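Local coordinates for GGDEF family protein (Vibrio cholerae, PDB 5GZS), which binds arginine through the periplasmic portion of the diguanylate cyclase CdgH, probably to link amino-acid sensing outside the inner membrane to cyclic di-GMP synthesis inside, at residues Ser330-Ala334 against Glu335-Val339; Gln369-Asn373 against Lys374-Tyr378. All coordinates share one frame; numbering follows the deposited sequence.

Interaction 1: residues Ser330-Ala334 against Glu335-Val339; sequences SELVA and ERIGV
L332 and E335 meet across a type I beta turn, and the apolar side of this turn is its tightly packed part. E335 N donates to L332 O at 3.0 Å. The branch point of the leucine lies alongside the start of the glutamate chain, L332 CG being 3.8 Å from E335 CB and equally near E335 CG. E335 CG sits beside its own backbone N (chi1 -63°), and the chain bends at chi2 (-76°), leading the carboxylate away from L332 to Y321, whose hydroxyl it hydrogen-bonds. Further along, I337 reaches back with its terminal methyl, crossing the leucine at about a right angle, with I337 CD1 3.9 Å from L332 CB. I337 belongs to strand 337-340, which runs parallel between strands 359-361 and 378-382 in a mixed sheet of the second solute-binding-protein-like domain; the turn thus leads the chain into this sheet. K356 NZ hydrogen-bonds E335 O. Within this stretch the outer side of the turn is looser: A334, partly exposed, points its CB away from the following residues. That side is covered instead by the second subunit, where A334 packs on H187 of that chain and V333 on Q192 of the same neighbour.

Interaction 2: residues Gln369-Asn373 against Lys374-Tyr378; sequences QALLN and KEVDY
A370 and L371 offer their carbonyls to the chain that turns back over the end of helix 364-372: K374 N bonds to L371 O at 3.2 Å, while the bond from E375 N to A370 O, at 3.0 Å, is weak. With K374 in the left-handed region (phi 56°), this pairing is a Schellman motif. A370 O also takes a weak bond from V376 N, so two amides share it. The side chains close the same turn: A370 CB lies 4.0 Å from E375 CB. V376 follows with its CG1 in the crowded position between its own N and carbonyl carbon (chi1 79°), wedged against the helix at 3.5 Å from L371 CA. The motif ends the helix of a beta-alpha-beta crossover that joins strand 359-361 to strand 378-382. L371 extends its CG opposite its own N (chi1 174°) and brings CD1 over the D377 backbone, while its side chain also packs on V316 of strand 312-318. At the exposed side, E375 sends its carboxylate to the hydroxyl of Y361. R318 NH2 hydrogen-bonds V376 O and forms a salt bridge with D377 OD1.

Interactions 1 and 2 lie in series along the chain, with centres 12 Å apart, and meet where each delivers its chain to the same sheet. Strands 337-340 and 378-382 run parallel there, with a probable hydrogen bond from G338 N to Y378 O (2.8 Å). A salt bridge also crosses between them: R336 NH1 is 2.8 Å from D377 OD2. Next to D377 in sequence, the Y378 side chain packs against both L332 and E335, so interaction 1 rests on the far end of 369-378. The bound arginine occupies the other solute-binding-protein-like domain, and none of its pocket residues belongs to either contact.

Interaction 1: residues Ser330-Ala334 against Glu335-Val339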
# COMPACT_ATOMS: atom_id res chain seq x y z
N SER A 330 -13.27 -2.38 14.90
CA SER A 330 -13.50 -1.67 16.17
C SER A 330 -14.98 -1.49 16.50
O SER A 330 -15.36 -1.28 17.65
CB SER A 330 -12.85 -0.29 16.14
OG SER A 330 -11.51 -0.37 16.59
N GLU A 331 -15.82 -1.57 15.48
CA GLU A 331 -17.25 -1.42 15.68
C GLU A 331 -17.92 -2.77 16.02
O GLU A 331 -19.15 -2.86 15.99
CB GLU A 331 -17.89 -0.78 14.44
CG GLU A 331 -17.39 0.64 14.18
CD GLU A 331 -17.66 1.10 12.76
OE1 GLU A 331 -17.30 2.25 12.41
OE2 GLU A 331 -18.23 0.32 11.99
N LEU A 332 -17.12 -3.79 16.35
CA LEU A 332 -17.66 -5.11 16.74
C LEU A 332 -17.69 -5.31 18.26
O LEU A 332 -17.69 -6.44 18.76
CB LEU A 332 -16.86 -6.25 16.10
CG LEU A 332 -17.69 -6.84 14.96
CD1 LEU A 332 -18.28 -5.73 14.12
CD2 LEU A 332 -16.88 -7.72 14.10
N VAL A 333 -17.75 -4.19 18.96
CA VAL A 333 -17.59 -4.10 20.40
C VAL A 333 -18.58 -4.97 21.16
O VAL A 333 -18.35 -5.35 22.32
CB VAL A 333 -17.74 -2.62 20.82
CG1 VAL A 333 -19.18 -2.14 20.61
CG2 VAL A 333 -17.31 -2.43 22.24
N ALA A 334 -19.68 -5.31 20.50
CA ALA A 334 -20.74 -6.07 21.13
C ALA A 334 -21.15 -7.28 20.31
O ALA A 334 -22.15 -7.92 20.61
CB ALA A 334 -21.95 -5.18 21.41
N GLU A 335 -20.41 -7.57 19.25
CA GLU A 335 -20.63 -8.80 18.51
C GLU A 335 -19.78 -9.95 19.09
O GLU A 335 -18.72 -9.72 19.67
CB GLU A 335 -20.29 -8.61 17.02
CG GLU A 335 -21.15 -7.60 16.30
CD GLU A 335 -22.55 -8.11 15.97
OE1 GLU A 335 -23.40 -7.29 15.57
OE2 GLU A 335 -22.79 -9.33 16.08
N ARG A 336 -20.27 -11.17 18.92
CA ARG A 336 -19.56 -12.34 19.41
C ARG A 336 -18.49 -12.75 18.42
O ARG A 336 -18.81 -13.16 17.30
CB ARG A 336 -20.53 -13.49 19.66
CG ARG A 336 -21.57 -13.22 20.73
CD ARG A 336 -22.28 -14.51 21.13
NE ARG A 336 -23.72 -14.43 20.95
CZ ARG A 336 -24.39 -14.94 19.92
NH1 ARG A 336 -23.76 -15.59 18.94
NH2 ARG A 336 -25.71 -14.79 19.86
N ILE A 337 -17.22 -12.63 18.80
CA ILE A 337 -16.16 -13.01 17.90
C ILE A 337 -15.50 -14.28 18.36
O ILE A 337 -15.09 -14.41 19.52
CB ILE A 337 -15.09 -11.91 17.76
CG1 ILE A 337 -15.66 -10.70 17.00
CG2 ILE A 337 -13.89 -12.45 17.01
CD1 ILE A 337 -14.93 -9.43 17.27
N GLY A 338 -15.40 -15.24 17.45
CA GLY A 338 -14.77 -16.49 17.80
C GLY A 338 -13.34 -16.58 17.33
O GLY A 338 -13.06 -16.35 16.14
N VAL A 339 -12.44 -16.91 18.25
CA VAL A 339 -11.06 -17.23 17.90
C VAL A 339 -10.67 -18.59 18.47
O VAL A 339 -11.42 -19.15 19.27
CB VAL A 339 -10.06 -16.17 18.42
CG1 VAL A 339 -8.75 -16.25 17.63
CG2 VAL A 339 -10.64 -14.78 18.29

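Interaction 2: residues Gln369-Asn373 against Lys374-Tyr378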
# COMPACT_ATOMS: atom_id res chain seq x y z
N GLN A 369 -17.71 -24.36 13.15
CA GLN A 369 -19.02 -24.94 13.50
C GLN A 369 -19.78 -24.05 14.49
O GLN A 369 -21.03 -24.02 14.50
CB GLN A 369 -18.85 -26.36 14.07
CG GLN A 369 -18.79 -27.46 13.00
CD GLN A 369 -20.15 -27.71 12.35
OE1 GLN A 369 -21.21 -27.56 12.97
NE2 GLN A 369 -20.12 -28.09 11.08
N ALA A 370 -19.03 -23.31 15.30
CA ALA A 370 -19.62 -22.36 16.22
C ALA A 370 -20.34 -21.24 15.46
O ALA A 370 -21.42 -20.81 15.86
CB ALA A 370 -18.56 -21.79 17.11
N LEU A 371 -19.73 -20.77 14.38
CA LEU A 371 -20.34 -19.72 13.56
C LEU A 371 -21.62 -20.24 12.93
O LEU A 371 -22.65 -19.56 12.93
CB LEU A 371 -19.37 -19.23 12.48
CG LEU A 371 -19.95 -18.24 11.48
CD1 LEU A 371 -20.31 -16.94 12.20
CD2 LEU A 371 -18.99 -17.96 10.32
N LEU A 372 -21.55 -21.47 12.41
CA LEU A 372 -22.69 -22.14 11.80
C LEU A 372 -23.81 -22.39 12.80
O LEU A 372 -24.99 -22.22 12.46
CB LEU A 372 -22.26 -23.47 11.18
CG LEU A 372 -21.30 -23.32 9.99
CD1 LEU A 372 -20.81 -24.67 9.50
CD2 LEU A 372 -22.02 -22.56 8.89
N ASN A 373 -23.45 -22.79 14.02
CA ASN A 373 -24.47 -23.04 15.05
C ASN A 373 -25.02 -21.76 15.70
O ASN A 373 -25.78 -21.85 16.66
CB ASN A 373 -23.89 -23.98 16.13
CG ASN A 373 -23.52 -25.37 15.60
OD1 ASN A 373 -23.29 -25.56 14.40
ND2 ASN A 373 -23.45 -26.35 16.49
N LYS A 374 -24.64 -20.59 15.18
CA LYS A 374 -24.99 -19.28 15.76
C LYS A 374 -24.55 -19.12 17.23
O LYS A 374 -25.04 -18.25 17.95
CB LYS A 374 -26.49 -19.01 15.66
CG LYS A 374 -27.04 -18.96 14.24
CD LYS A 374 -28.56 -18.88 14.24
CE LYS A 374 -29.14 -19.09 12.85
NZ LYS A 374 -28.82 -17.97 11.92
N GLU A 375 -23.63 -19.98 17.65
CA GLU A 375 -22.92 -19.84 18.92
C GLU A 375 -22.20 -18.50 18.96
O GLU A 375 -22.05 -17.88 20.02
CB GLU A 375 -21.91 -20.98 19.09
CG GLU A 375 -22.24 -22.00 20.16
CD GLU A 375 -21.05 -22.88 20.49
OE1 GLU A 375 -20.19 -22.42 21.27
OE2 GLU A 375 -20.97 -24.01 19.96
N VAL A 376 -21.75 -18.10 17.77
CA VAL A 376 -20.95 -16.91 17.55
C VAL A 376 -21.35 -16.27 16.20
O VAL A 376 -21.98 -16.91 15.36
CB VAL A 376 -19.45 -17.26 17.57
CG1 VAL A 376 -19.02 -17.87 16.24
CG2 VAL A 376 -18.59 -16.07 17.95
N ASP A 377 -20.98 -15.00 16.00
CA ASP A 377 -21.46 -14.26 14.83
C ASP A 377 -20.39 -13.89 13.81
O ASP A 377 -20.71 -13.72 12.63
CB ASP A 377 -22.16 -12.99 15.29
CG ASP A 377 -23.33 -13.28 16.20
OD1 ASP A 377 -24.45 -13.43 15.67
OD2 ASP A 377 -23.14 -13.34 17.44
N TYR A 378 -19.15 -13.74 14.27
CA TYR A 378 -17.99 -13.41 13.43
C TYR A 378 -16.78 -14.19 13.92
O TYR A 378 -16.50 -14.22 15.12
CB TYR A 378 -17.65 -11.91 13.45
CG TYR A 378 -18.70 -10.95 12.88
CD1 TYR A 378 -19.69 -10.41 13.68
CD2 TYR A 378 -18.67 -10.58 11.55
CE1 TYR A 378 -20.63 -9.53 13.16
CE2 TYR A 378 -19.60 -9.71 11.02
CZ TYR A 378 -20.58 -9.19 11.82
OH TYR A 378 -21.52 -8.32 11.28